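Local coordinates for protein possible galactose mutarotase (Streptomyces platensis subsp. rosaceus, PDB 4RNL) that probably interconverts the alpha and beta anomers of galactose or a related aldose, as aldose 1-epimerases do, although its function has not been established, at residues A80-Y85 against S111-P116; A86-G91 against P105-H110; V8-F13 against R21-T26; V38-G43 against R121-A126; H198-A203 against T257-Y262. One frame throughout, in Å; residues are numbered along the deposited sequence. Where two conformers were deposited one is given.

Overall arrangement
Contacts 1, 2 and 4 form a connected series, with contact 3 joined to contact 4 at its outer end. Contact 3 is a surface hairpin in the five-stranded sheet, and it meets contact 4 through strands 21-28 and 35-39. Contact 4, partly buried, accepts a backbone hydrogen bond at Gly42 O from Leu81 N of contact 1. Fully buried contact 1 relies on waters and glycines, whereas surface contact 2, about 10 Å away between centres, uses arginine, asparagine and histidine side chains; the short strands 88-89 and 111-112 tie these two together. Contact 5 lies across the chain's centre from contacts 1 and 4, and pairs regular strands with one leucine-rich face and one charged face.

Contact 1 of 5, residues A80-Y85 against S111-P116; sequences ALVGRY and SLHGGP
The type I' turn from Leu112 to Gly115 brings His113 and Gly114 against Val82, Gly83 and Tyr85. Within the turn, Gly115 N bonds back to Leu112 O, and Leu112 CD1 lies over the centre of the His113 imidazole. The His113 ring is swung beside its own backbone N (chi1 -69°), where Val82 CG1 reaches ND1 at 3.6 Å and also touches CB. ND1 itself accepts the backbone N-H of Asn87, which helps fix the ring's rotation. His113 CA sits 3.3 Å from Tyr85 O in a bent CA-H...O contact, and His113 O takes a bond of 2.9 Å from a water that also weakly accepts Gly83 N. Next comes Gly114, whose CA-H points almost straight (176°) at Gly83 O, 3.5 Å away. A side chain at Gly114 would collide with Gly83 O and Arg84 N, and its backbone angles also demand glycine. A second water joins Gly114 O (2.8 Å) to Arg84 N (3.0 Å), the nitrogen of the cis Gly83-Arg84 peptide bond. Tyr85 N is buried with no partner in the model. His113 NE2 bonds to a glycerol, probably from the crystallisation liquor, and the ring also meets those of Tyr77 and His182, an arrangement consistent with the sugar pocket of the aldose 1-epimerase fold.

Contact 2 of 5, residues A86-G91 against P105-H110; sequences ANRIAG and PNNGRH
Arg88 and Asn107, and Gly91 and His110, are joined by two hydrogen bonds to side chains. Arg88 NE gives its N-H to Asn107 OD1 at 2.7 Å; the oxygen lies at the guanidinium edge, near its plane, while the donor is tilted from the amide carbonyl plane, the two groups being turned 53° apart. The straight arm of Arg88 from CG to NE carries the group to Asn107. Gly91 N bonds to His110 ND1 at 3.0 Å, almost linearly (176°) and in the imidazole plane. A water extends the first pair, accepting from Asn107 ND2 and, weakly, from Arg88 NH2. Weaker contacts follow the backbone: Gly91 CA approaches Arg109 O at 3.3 Å, and Ile89 O rests 3.6 Å from His110 CB. Residues 107-110 form a type II' turn. Arg88 NH2 also binds a glycerol molecule, and His110 NE2 pairs with Thr213 OG1. Because ND1 accepts a backbone N-H, His110 is probably neutral with its proton on NE2, and Arg88 probably brings the only full positive charge between this pair.

Contact 3 of 5, residues V8-F13 against R21-T26; sequences VSREPF and RVDRWT
In the beta hairpin of strands 7-15 and 21-28, Ser9 pairs with Thr26 and Glu11 with Arg24 through antiparallel backbone bonds, such as Arg24 N to Glu11 O at 2.8 Å. Phe13 N adds another to Val22 O. At the non-hydrogen-bonded pair Arg10-Trp25 the two side chains lie alongside: Arg10 CB stands 3.7 Å from the centroid of the six-membered ring, over the face, and its CD reaches CZ2 at 3.4 Å. Val8 CG1 meets the ring edge at CE3 (3.7 Å). A bend at chi3 (70°) leaves Arg10 NE 3.9 Å from Asp23 OD2, a long salt bridge of charges alone. Phe13 CE1 sits over one face of the Arg24 guanidinium, toward its rim, 3.7 Å from NH1, which bonds to Gln46 OE1. A serine in place of Trp25 would probably leave the Arg10 chain without its platform and open a gap beside Val8. Strand 7-15 is one edge of a five-stranded antiparallel sheet in chain order, a beta meander.

Contact 4 of 5, residues V38-G43 against R121-A126; sequences VLTYGG and RVVWDA
Thr40 and Tyr41 meet Val122, Val123 and Trp124 where two loop stretches come together, joining the end of strand 35-39 to the approach of strand 125-129, edge strand of the large antiparallel sheet of this mutarotase fold. Two backbone hydrogen bonds flank the single bridge between Tyr41 and Val123: Trp124 N to Thr40 O and Gly42 N to Val122 O, each 2.8 Å. Thr40 O is also approached by Val123 CA at 3.5 Å. Among the van der Waals contacts, Thr40 CG2 touches Ala126 CB at 3.7 Å, while its CB lies 3.4 Å from Trp124 O. Thr40 OG1, placed between the backbone N and carbonyl carbon (chi1 58°), instead bonds to Asp23 N of the neighbouring strand. The Tyr41 ring crosses Arg121 obliquely: Tyr41 CE1 is 3.6 Å from Arg121 C, and Tyr41 OH lies beside Arg121 CG (3.9 Å). Arg121 NH1 itself bonds to Pro116 O. Thr40 O lies at the edge of the Trp124 indole, whose CD1 also comes near Gly43 N; NE1 bonds to Phe119 O. Val123 CG2 lies at the rim of the Tyr41 ring, 4.1 Å from CD1.

Contact 5 of 5, residues H198-A203 against T257-Y262; sequences HELRLA and TVAELY
Leu200 and Leu202 pack against Ala259 and Leu261 on the buried face of two antiparallel strands. Leu202 CD2 presses on Ala259 CB at 3.6 Å, and Leu200 CD1 meets Leu261 CD1 at 4.2 Å. Leu261 CD1 also touches His198 CB (3.6 Å), while His198 NE2 bonds to Leu187 N. Backbone bonds of 2.8 to 2.9 Å run from Glu199 and Tyr262 to Ala203 and Val258. The partly exposed face is polar and reached by water. There Arg201 bends at chi3 (72°), and its NE bonds to Glu260 OE1 at 2.9 Å in a salt bridge. The carboxylate oxygen lies in the guanidinium plane but is met from above its own plane, the two groups standing 89° apart. A water links Arg201 NH2 to Thr257 O. Glu199 OE1 lies at the edge of the Tyr262 ring, 3.6 Å from CD2. A leucine in place of Arg201 would probably leave Glu260 without its charged mate and the water without its donor. Strands 235-236 and 268-274 flank the pair in its sheet, and the leucines lean on strands 278-282 and 305-310 of another sheet.

Contact 1 of 5, residues A80-Y85 against S111-P116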
# COMPACT_ATOMS: atom_id res chain seq x y z
N ALA A 80 -3.69 -2.94 3.50
CA ALA A 80 -3.65 -2.01 4.62
C ALA A 80 -3.15 -0.60 4.32
O ALA A 80 -2.20 -0.41 3.55
CB ALA A 80 -2.84 -2.61 5.76
N LEU A 81 -3.80 0.38 4.95
CA LEU A 81 -3.25 1.72 5.08
C LEU A 81 -2.08 1.60 6.05
O LEU A 81 -2.25 1.19 7.20
CB LEU A 81 -4.33 2.64 5.67
CG LEU A 81 -4.21 4.17 5.73
CD1 LEU A 81 -5.49 4.76 6.32
CD2 LEU A 81 -3.04 4.62 6.54
N VAL A 82 -0.87 1.94 5.59
CA VAL A 82 0.31 1.74 6.42
C VAL A 82 0.88 3.08 6.86
O VAL A 82 1.01 4.01 6.06
CB VAL A 82 1.39 0.95 5.66
CG1 VAL A 82 2.68 0.90 6.46
CG2 VAL A 82 0.89 -0.45 5.36
N GLY A 83 1.22 3.19 8.15
CA GLY A 83 1.80 4.41 8.70
C GLY A 83 2.14 4.15 10.16
O GLY A 83 1.77 3.09 10.67
N ARG A 84 2.79 5.09 10.85
CA ARG A 84 3.09 6.44 10.35
C ARG A 84 4.22 6.44 9.33
O ARG A 84 4.36 7.38 8.53
CB ARG A 84 3.48 7.34 11.54
CG ARG A 84 3.63 8.82 11.19
CD ARG A 84 4.09 9.65 12.39
NE ARG A 84 3.16 9.60 13.53
CZ ARG A 84 3.06 10.57 14.44
NH1 ARG A 84 3.80 11.67 14.32
NH2 ARG A 84 2.21 10.46 15.45
N TYR A 85 5.04 5.39 9.35
CA TYR A 85 6.17 5.30 8.41
C TYR A 85 6.17 3.93 7.74
O TYR A 85 6.40 2.91 8.38
CB TYR A 85 7.53 5.61 9.08
CG TYR A 85 8.62 5.73 8.02
CD1 TYR A 85 9.27 4.61 7.53
CD2 TYR A 85 8.93 6.97 7.46
CE1 TYR A 85 10.21 4.71 6.53
CE2 TYR A 85 9.88 7.09 6.46
CZ TYR A 85 10.51 5.94 6.00
OH TYR A 85 11.45 6.02 5.00
N SER A 111 12.50 -1.09 12.91
CA SER A 111 11.08 -0.76 12.95
C SER A 111 10.48 -0.93 11.55
O SER A 111 11.07 -0.48 10.56
CB SER A 111 10.90 0.68 13.42
OG SER A 111 9.61 1.16 13.06
N LEU A 112 9.32 -1.59 11.47
CA LEU A 112 8.67 -1.84 10.18
C LEU A 112 7.23 -1.34 10.21
O LEU A 112 6.49 -1.63 11.16
CB LEU A 112 8.66 -3.34 9.86
CG LEU A 112 7.82 -3.79 8.66
CD1 LEU A 112 8.40 -3.30 7.34
CD2 LEU A 112 7.70 -5.31 8.66
N HIS A 113 6.85 -0.59 9.17
CA HIS A 113 5.45 -0.22 8.92
C HIS A 113 4.78 0.46 10.11
O HIS A 113 3.60 0.26 10.38
CB HIS A 113 4.63 -1.46 8.50
CG HIS A 113 4.98 -2.00 7.14
ND1 HIS A 113 5.52 -1.22 6.14
CD2 HIS A 113 4.86 -3.24 6.62
CE1 HIS A 113 5.72 -1.96 5.06
NE2 HIS A 113 5.32 -3.19 5.33
N GLY A 114 5.54 1.29 10.83
CA GLY A 114 4.94 2.08 11.88
C GLY A 114 4.82 1.41 13.23
O GLY A 114 4.28 2.01 14.16
N GLY A 115 5.31 0.18 13.37
CA GLY A 115 5.32 -0.47 14.67
C GLY A 115 4.14 -1.40 14.88
O GLY A 115 3.25 -1.47 14.03
N PRO A 116 4.13 -2.13 16.00
CA PRO A 116 3.07 -3.11 16.27
C PRO A 116 1.68 -2.48 16.24
O PRO A 116 0.75 -3.12 15.75
CB PRO A 116 3.40 -3.61 17.68
CG PRO A 116 4.89 -3.44 17.78
CD PRO A 116 5.18 -2.15 17.04
O HOH W 1 0.79 0.28 9.67
O HOH W 2 2.95 4.50 13.77

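Contact 2 of 5, residues A86-G91 against P105-H110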
# COMPACT_ATOMS: atom_id res chain seq x y z
N ALA A 86 5.93 3.93 6.43
CA ALA A 86 5.85 2.67 5.69
C ALA A 86 7.25 2.15 5.41
O ALA A 86 8.17 2.92 5.11
CB ALA A 86 5.10 2.85 4.38
N ASN A 87 7.38 0.83 5.47
CA ASN A 87 8.67 0.14 5.36
C ASN A 87 9.58 0.35 6.58
O ASN A 87 9.10 0.59 7.69
CB ASN A 87 9.38 0.45 4.04
CG ASN A 87 10.13 -0.74 3.50
OD1 ASN A 87 11.30 -0.93 3.82
ND2 ASN A 87 9.45 -1.59 2.73
N ARG A 88 10.89 0.25 6.38
CA ARG A 88 11.80 0.05 7.50
C ARG A 88 12.59 1.28 7.91
O ARG A 88 13.01 2.08 7.07
CB ARG A 88 12.78 -1.10 7.18
CG ARG A 88 12.10 -2.43 7.00
CD ARG A 88 13.06 -3.56 6.66
NE ARG A 88 12.35 -4.84 6.75
CZ ARG A 88 11.60 -5.34 5.77
NH1 ARG A 88 11.50 -4.69 4.62
NH2 ARG A 88 10.97 -6.49 5.94
N ILE A 89 12.79 1.41 9.22
CA ILE A 89 13.72 2.39 9.77
C ILE A 89 14.79 1.59 10.51
O ILE A 89 14.48 0.85 11.45
CB ILE A 89 13.02 3.36 10.73
CG1 ILE A 89 12.00 4.21 9.97
CG2 ILE A 89 14.06 4.26 11.45
CD1 ILE A 89 11.12 5.10 10.87
N ALA A 90 16.03 1.72 10.06
CA ALA A 90 17.12 0.90 10.58
C ALA A 90 17.31 1.10 12.08
O ALA A 90 17.34 2.23 12.57
CB ALA A 90 18.40 1.19 9.82
N GLY A 91 17.42 -0.01 12.80
CA GLY A 91 17.73 0.01 14.22
C GLY A 91 16.60 0.54 15.09
O GLY A 91 16.80 0.79 16.28
N PRO A 105 11.27 -2.20 18.16
CA PRO A 105 11.87 -3.07 17.13
C PRO A 105 10.96 -4.25 16.84
O PRO A 105 11.08 -5.29 17.48
CB PRO A 105 13.17 -3.54 17.78
CG PRO A 105 12.89 -3.52 19.26
CD PRO A 105 11.89 -2.40 19.49
N ASN A 106 10.05 -4.09 15.88
CA ASN A 106 9.11 -5.16 15.54
C ASN A 106 9.54 -6.01 14.34
O ASN A 106 8.84 -6.93 13.93
CB ASN A 106 7.70 -4.59 15.30
CG ASN A 106 7.64 -3.69 14.09
OD1 ASN A 106 8.62 -3.03 13.74
ND2 ASN A 106 6.48 -3.67 13.42
N ASN A 107 10.71 -5.70 13.79
CA ASN A 107 11.24 -6.45 12.65
C ASN A 107 12.72 -6.71 12.86
O ASN A 107 13.58 -6.01 12.32
CB ASN A 107 10.99 -5.66 11.35
CG ASN A 107 11.55 -6.35 10.12
OD1 ASN A 107 12.22 -5.72 9.30
ND2 ASN A 107 11.28 -7.64 9.98
N GLY A 108 13.03 -7.72 13.67
CA GLY A 108 14.39 -7.91 14.14
C GLY A 108 14.81 -6.66 14.89
O GLY A 108 14.13 -6.24 15.83
N ARG A 109 15.92 -6.05 14.47
CA ARG A 109 16.41 -4.86 15.15
C ARG A 109 15.72 -3.60 14.67
O ARG A 109 15.88 -2.53 15.27
CB ARG A 109 17.92 -4.72 14.95
CG ARG A 109 18.75 -5.73 15.73
CD ARG A 109 20.21 -5.65 15.34
NE ARG A 109 20.77 -6.98 15.12
CZ ARG A 109 21.77 -7.51 15.82
NH1 ARG A 109 22.35 -6.82 16.79
NH2 ARG A 109 22.19 -8.74 15.53
N HIS A 110 14.95 -3.73 13.59
CA HIS A 110 14.41 -2.57 12.89
C HIS A 110 12.95 -2.30 13.24
O HIS A 110 12.25 -3.16 13.77
CB HIS A 110 14.53 -2.76 11.37
CG HIS A 110 15.89 -3.19 10.93
ND1 HIS A 110 17.04 -2.57 11.35
CD2 HIS A 110 16.28 -4.18 10.08
CE1 HIS A 110 18.09 -3.15 10.80
NE2 HIS A 110 17.65 -4.14 10.02
O HOH W 3 11.02 -9.17 7.15

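Contact 3 of 5, residues V8-F13 against R21-T26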
# COMPACT_ATOMS: atom_id res chain seq x y z
N VAL A 8 -22.24 4.49 -2.91
CA VAL A 8 -21.48 4.33 -1.67
C VAL A 8 -22.42 3.86 -0.56
O VAL A 8 -23.50 4.43 -0.37
CB VAL A 8 -20.80 5.64 -1.25
CG1 VAL A 8 -19.93 5.42 -0.01
CG2 VAL A 8 -19.95 6.20 -2.40
N SER A 9 -22.03 2.80 0.14
CA SER A 9 -22.84 2.30 1.24
C SER A 9 -21.96 1.76 2.36
O SER A 9 -20.79 1.46 2.17
CB SER A 9 -23.82 1.23 0.76
OG SER A 9 -23.11 0.10 0.30
N ARG A 10 -22.52 1.71 3.56
CA ARG A 10 -21.77 1.30 4.75
C ARG A 10 -22.59 0.32 5.57
O ARG A 10 -23.81 0.50 5.74
CB ARG A 10 -21.44 2.53 5.61
CG ARG A 10 -20.82 2.21 6.95
CD ARG A 10 -20.98 3.37 7.93
NE ARG A 10 -22.36 3.56 8.35
CZ ARG A 10 -22.80 4.66 8.96
NH1 ARG A 10 -24.08 4.76 9.31
NH2 ARG A 10 -21.97 5.66 9.21
N GLU A 11 -21.94 -0.73 6.06
CA GLU A 11 -22.60 -1.69 6.96
C GLU A 11 -21.61 -2.13 8.03
O GLU A 11 -20.40 -2.05 7.83
CB GLU A 11 -23.12 -2.91 6.19
CG GLU A 11 -24.15 -2.60 5.08
CD GLU A 11 -25.47 -2.04 5.60
OE1 GLU A 11 -25.72 -2.08 6.82
OE2 GLU A 11 -26.27 -1.54 4.77
N PRO A 12 -22.12 -2.58 9.19
CA PRO A 12 -21.20 -3.09 10.21
C PRO A 12 -20.43 -4.29 9.65
O PRO A 12 -21.00 -5.06 8.87
CB PRO A 12 -22.13 -3.55 11.33
CG PRO A 12 -23.36 -2.71 11.17
CD PRO A 12 -23.51 -2.51 9.68
N PHE A 13 -19.17 -4.44 10.05
CA PHE A 13 -18.34 -5.55 9.57
C PHE A 13 -17.86 -6.44 10.72
O PHE A 13 -17.28 -7.50 10.50
CB PHE A 13 -17.13 -5.03 8.78
CG PHE A 13 -16.36 -6.11 8.05
CD1 PHE A 13 -17.00 -6.91 7.10
CD2 PHE A 13 -15.01 -6.32 8.30
CE1 PHE A 13 -16.30 -7.91 6.42
CE2 PHE A 13 -14.30 -7.32 7.63
CZ PHE A 13 -14.95 -8.11 6.69
N ARG A 21 -16.05 -1.37 17.31
CA ARG A 21 -16.83 -1.66 16.11
C ARG A 21 -16.09 -1.26 14.83
O ARG A 21 -15.44 -0.22 14.77
CB ARG A 21 -18.19 -0.99 16.18
CG ARG A 21 -19.12 -1.64 17.19
CD ARG A 21 -20.53 -1.10 17.08
NE ARG A 21 -20.70 0.15 17.82
CZ ARG A 21 -21.84 0.83 17.88
NH1 ARG A 21 -22.91 0.38 17.25
NH2 ARG A 21 -21.91 1.96 18.58
N VAL A 22 -16.21 -2.10 13.81
CA VAL A 22 -15.58 -1.86 12.52
C VAL A 22 -16.68 -1.85 11.45
O VAL A 22 -17.57 -2.69 11.48
CB VAL A 22 -14.55 -2.97 12.19
CG1 VAL A 22 -13.98 -2.79 10.78
CG2 VAL A 22 -13.43 -2.97 13.24
N ASP A 23 -16.62 -0.88 10.54
CA ASP A 23 -17.58 -0.80 9.44
C ASP A 23 -16.91 -1.16 8.12
O ASP A 23 -15.70 -1.00 7.96
CB ASP A 23 -18.13 0.63 9.32
CG ASP A 23 -19.21 0.93 10.33
OD1 ASP A 23 -19.80 -0.01 10.91
OD2 ASP A 23 -19.49 2.14 10.53
N ARG A 24 -17.70 -1.65 7.17
CA ARG A 24 -17.22 -1.88 5.80
C ARG A 24 -17.93 -0.94 4.83
O ARG A 24 -19.16 -0.91 4.78
CB ARG A 24 -17.41 -3.34 5.37
CG ARG A 24 -16.88 -3.62 3.95
CD ARG A 24 -16.76 -5.10 3.65
NE ARG A 24 -18.06 -5.78 3.62
CZ ARG A 24 -18.24 -7.03 3.22
NH1 ARG A 24 -17.20 -7.76 2.84
NH2 ARG A 24 -19.46 -7.57 3.22
N TRP A 25 -17.16 -0.17 4.07
CA TRP A 25 -17.73 0.74 3.09
C TRP A 25 -17.60 0.13 1.71
O TRP A 25 -16.53 -0.37 1.34
CB TRP A 25 -16.99 2.08 3.14
CG TRP A 25 -17.31 2.87 4.38
CD1 TRP A 25 -16.83 2.65 5.65
CD2 TRP A 25 -18.17 4.01 4.47
NE1 TRP A 25 -17.35 3.60 6.51
CE2 TRP A 25 -18.18 4.44 5.81
CE3 TRP A 25 -18.95 4.71 3.53
CZ2 TRP A 25 -18.94 5.53 6.25
CZ3 TRP A 25 -19.69 5.80 3.97
CH2 TRP A 25 -19.68 6.20 5.31
N THR A 26 -18.69 0.15 0.95
CA THR A 26 -18.69 -0.42 -0.39
C THR A 26 -18.82 0.68 -1.43
O THR A 26 -19.75 1.48 -1.38
CB THR A 26 -19.83 -1.42 -0.59
OG1 THR A 26 -19.67 -2.51 0.32
CG2 THR A 26 -19.82 -1.97 -2.01
O HOH W 4 -22.53 0.57 -2.49

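Contact 4 of 5, residues V38-G43 against R121-A126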
# COMPACT_ATOMS: atom_id res chain seq x y z
N VAL A 38 -13.85 -1.13 1.64
CA VAL A 38 -12.84 -0.55 2.52
C VAL A 38 -13.30 -0.65 3.97
O VAL A 38 -14.46 -0.34 4.29
CB VAL A 38 -12.60 0.94 2.18
CG1 VAL A 38 -11.55 1.54 3.11
CG2 VAL A 38 -12.15 1.10 0.72
N LEU A 39 -12.41 -1.09 4.85
CA LEU A 39 -12.74 -1.27 6.26
C LEU A 39 -12.26 -0.09 7.08
O LEU A 39 -11.20 0.47 6.78
CB LEU A 39 -12.09 -2.54 6.82
CG LEU A 39 -12.22 -3.82 6.01
CD1 LEU A 39 -11.53 -4.94 6.77
CD2 LEU A 39 -13.69 -4.17 5.74
N THR A 40 -13.00 0.28 8.12
CA THR A 40 -12.51 1.33 9.03
C THR A 40 -11.35 0.81 9.87
O THR A 40 -10.60 1.59 10.46
CB THR A 40 -13.61 1.88 9.94
OG1 THR A 40 -14.18 0.82 10.71
CG2 THR A 40 -14.70 2.56 9.12
N TYR A 41 -11.20 -0.51 9.94
CA TYR A 41 -10.02 -1.09 10.61
C TYR A 41 -8.83 -1.03 9.66
O TYR A 41 -8.86 -1.64 8.59
CB TYR A 41 -10.28 -2.54 11.01
CG TYR A 41 -9.12 -3.25 11.68
CD1 TYR A 41 -8.57 -2.77 12.87
CD2 TYR A 41 -8.59 -4.43 11.15
CE1 TYR A 41 -7.51 -3.43 13.49
CE2 TYR A 41 -7.54 -5.09 11.76
CZ TYR A 41 -7.00 -4.59 12.93
OH TYR A 41 -5.96 -5.25 13.55
N GLY A 42 -7.80 -0.29 10.05
CA GLY A 42 -6.56 -0.24 9.30
C GLY A 42 -6.70 0.27 7.88
O GLY A 42 -5.81 0.06 7.05
N GLY A 43 -7.81 0.95 7.60
CA GLY A 43 -8.08 1.48 6.27
C GLY A 43 -7.98 0.41 5.20
O GLY A 43 -7.65 0.68 4.05
N ARG A 121 -3.41 -1.22 12.11
CA ARG A 121 -4.00 -1.98 13.20
C ARG A 121 -4.78 -1.12 14.18
O ARG A 121 -4.94 -1.48 15.35
CB ARG A 121 -2.91 -2.76 13.96
CG ARG A 121 -2.28 -3.88 13.15
CD ARG A 121 -0.81 -3.63 12.91
NE ARG A 121 -0.19 -4.68 12.11
CZ ARG A 121 0.84 -5.41 12.52
NH1 ARG A 121 1.38 -5.20 13.71
NH2 ARG A 121 1.34 -6.34 11.72
N VAL A 122 -5.25 0.04 13.70
CA VAL A 122 -6.10 0.90 14.51
C VAL A 122 -7.37 1.24 13.72
O VAL A 122 -7.39 1.12 12.48
CB VAL A 122 -5.38 2.21 14.91
CG1 VAL A 122 -4.16 1.90 15.77
CG2 VAL A 122 -4.97 3.00 13.68
N VAL A 123 -8.42 1.64 14.42
CA VAL A 123 -9.70 1.96 13.78
C VAL A 123 -9.79 3.45 13.46
O VAL A 123 -9.48 4.30 14.31
CB VAL A 123 -10.90 1.50 14.63
CG1 VAL A 123 -12.21 1.88 13.96
CG2 VAL A 123 -10.85 -0.00 14.84
N TRP A 124 -10.20 3.76 12.23
CA TRP A 124 -10.33 5.13 11.74
C TRP A 124 -11.79 5.60 11.73
O TRP A 124 -12.71 4.80 11.51
CB TRP A 124 -9.76 5.21 10.32
CG TRP A 124 -8.27 4.97 10.28
CD1 TRP A 124 -7.61 3.81 10.58
CD2 TRP A 124 -7.26 5.92 9.93
NE1 TRP A 124 -6.25 3.99 10.44
CE2 TRP A 124 -6.01 5.28 10.04
CE3 TRP A 124 -7.30 7.26 9.53
CZ2 TRP A 124 -4.81 5.93 9.77
CZ3 TRP A 124 -6.10 7.91 9.26
CH2 TRP A 124 -4.87 7.24 9.38
N ASP A 125 -12.00 6.89 11.99
CA ASP A 125 -13.32 7.50 11.81
C ASP A 125 -13.58 7.58 10.32
O ASP A 125 -12.67 7.82 9.55
CB ASP A 125 -13.36 8.93 12.38
CG ASP A 125 -13.29 8.96 13.89
OD1 ASP A 125 -13.60 7.93 14.53
OD2 ASP A 125 -12.94 10.03 14.44
N ALA A 126 -14.83 7.38 9.91
CA ALA A 126 -15.14 7.41 8.49
C ALA A 126 -16.34 8.30 8.21
O ALA A 126 -17.27 8.38 9.01
CB ALA A 126 -15.43 5.99 7.98

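Contact 5 of 5, residues H198-A203 against T257-Y262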
# COMPACT_ATOMS: atom_id res chain seq x y z
N HIS A 198 2.39 -12.56 -14.24
CA HIS A 198 1.97 -11.21 -14.63
C HIS A 198 3.13 -10.45 -15.27
O HIS A 198 4.28 -10.57 -14.84
CB HIS A 198 1.50 -10.38 -13.44
CG HIS A 198 0.19 -10.82 -12.85
ND1 HIS A 198 -0.33 -12.08 -13.05
CD2 HIS A 198 -0.68 -10.17 -12.05
CE1 HIS A 198 -1.48 -12.18 -12.40
NE2 HIS A 198 -1.71 -11.04 -11.78
N GLU A 199 2.81 -9.62 -16.26
CA GLU A 199 3.82 -8.78 -16.89
C GLU A 199 3.81 -7.42 -16.22
O GLU A 199 2.75 -6.81 -16.04
CB GLU A 199 3.54 -8.65 -18.39
CG GLU A 199 3.66 -9.99 -19.12
CD GLU A 199 3.32 -9.90 -20.59
OE1 GLU A 199 2.66 -8.91 -21.00
OE2 GLU A 199 3.70 -10.83 -21.34
N LEU A 200 5.00 -6.95 -15.83
CA LEU A 200 5.13 -5.68 -15.15
C LEU A 200 6.07 -4.78 -15.94
O LEU A 200 7.12 -5.23 -16.38
CB LEU A 200 5.72 -5.88 -13.74
CG LEU A 200 5.99 -4.61 -12.93
CD1 LEU A 200 4.69 -3.85 -12.69
CD2 LEU A 200 6.66 -4.95 -11.61
N ARG A 201 5.66 -3.53 -16.12
CA ARG A 201 6.57 -2.49 -16.60
C ARG A 201 6.65 -1.40 -15.54
O ARG A 201 5.62 -0.98 -15.01
CB ARG A 201 6.06 -1.89 -17.93
CG ARG A 201 7.00 -0.81 -18.48
CD ARG A 201 6.51 -0.19 -19.79
NE ARG A 201 5.35 0.68 -19.58
CZ ARG A 201 5.42 1.91 -19.07
NH1 ARG A 201 6.59 2.44 -18.73
NH2 ARG A 201 4.31 2.62 -18.91
N LEU A 202 7.86 -0.94 -15.22
CA LEU A 202 8.04 0.15 -14.26
C LEU A 202 8.78 1.29 -14.89
O LEU A 202 9.76 1.08 -15.61
CB LEU A 202 8.82 -0.31 -13.02
CG LEU A 202 8.26 -1.45 -12.18
CD1 LEU A 202 9.28 -1.86 -11.11
CD2 LEU A 202 6.93 -1.05 -11.54
N ALA A 203 8.34 2.51 -14.63
CA ALA A 203 9.07 3.67 -15.10
C ALA A 203 10.16 3.99 -14.08
O ALA A 203 10.11 5.02 -13.40
CB ALA A 203 8.14 4.86 -15.29
N THR A 257 1.56 7.87 -14.46
CA THR A 257 1.63 6.41 -14.51
C THR A 257 3.07 5.95 -14.32
O THR A 257 3.97 6.40 -15.04
CB THR A 257 1.12 5.89 -15.86
OG1 THR A 257 -0.24 6.31 -16.04
CG2 THR A 257 1.20 4.36 -15.92
N VAL A 258 3.31 5.08 -13.35
CA VAL A 258 4.67 4.62 -13.06
C VAL A 258 4.78 3.10 -13.16
O VAL A 258 5.89 2.55 -13.19
CB VAL A 258 5.13 5.04 -11.65
CG1 VAL A 258 5.21 6.57 -11.54
CG2 VAL A 258 4.20 4.45 -10.59
N ALA A 259 3.64 2.42 -13.22
CA ALA A 259 3.66 0.97 -13.30
C ALA A 259 2.49 0.48 -14.12
O ALA A 259 1.38 1.01 -14.01
CB ALA A 259 3.62 0.36 -11.91
N GLU A 260 2.73 -0.54 -14.94
CA GLU A 260 1.66 -1.21 -15.68
C GLU A 260 1.79 -2.69 -15.44
O GLU A 260 2.82 -3.28 -15.75
CB GLU A 260 1.76 -0.90 -17.18
CG GLU A 260 1.45 0.57 -17.51
CD GLU A 260 1.74 0.91 -18.96
OE1 GLU A 260 2.47 0.15 -19.62
OE2 GLU A 260 1.23 1.95 -19.44
N LEU A 261 0.74 -3.29 -14.88
CA LEU A 261 0.73 -4.71 -14.56
C LEU A 261 -0.35 -5.35 -15.43
O LEU A 261 -1.42 -4.76 -15.65
CB LEU A 261 0.40 -4.88 -13.08
CG LEU A 261 0.39 -6.28 -12.46
CD1 LEU A 261 1.78 -6.92 -12.42
CD2 LEU A 261 -0.18 -6.17 -11.05
N TYR A 262 -0.08 -6.55 -15.93
CA TYR A 262 -0.99 -7.19 -16.86
C TYR A 262 -1.01 -8.70 -16.70
O TYR A 262 0.04 -9.33 -16.59
CB TYR A 262 -0.61 -6.82 -18.30
CG TYR A 262 -1.41 -7.54 -19.37
CD1 TYR A 262 -2.78 -7.35 -19.48
CD2 TYR A 262 -0.79 -8.38 -20.28
CE1 TYR A 262 -3.52 -8.00 -20.46
CE2 TYR A 262 -1.52 -9.04 -21.27
CZ TYR A 262 -2.89 -8.85 -21.35
OH TYR A 262 -3.63 -9.50 -22.33
O HOH W 5 4.65 5.41 -17.75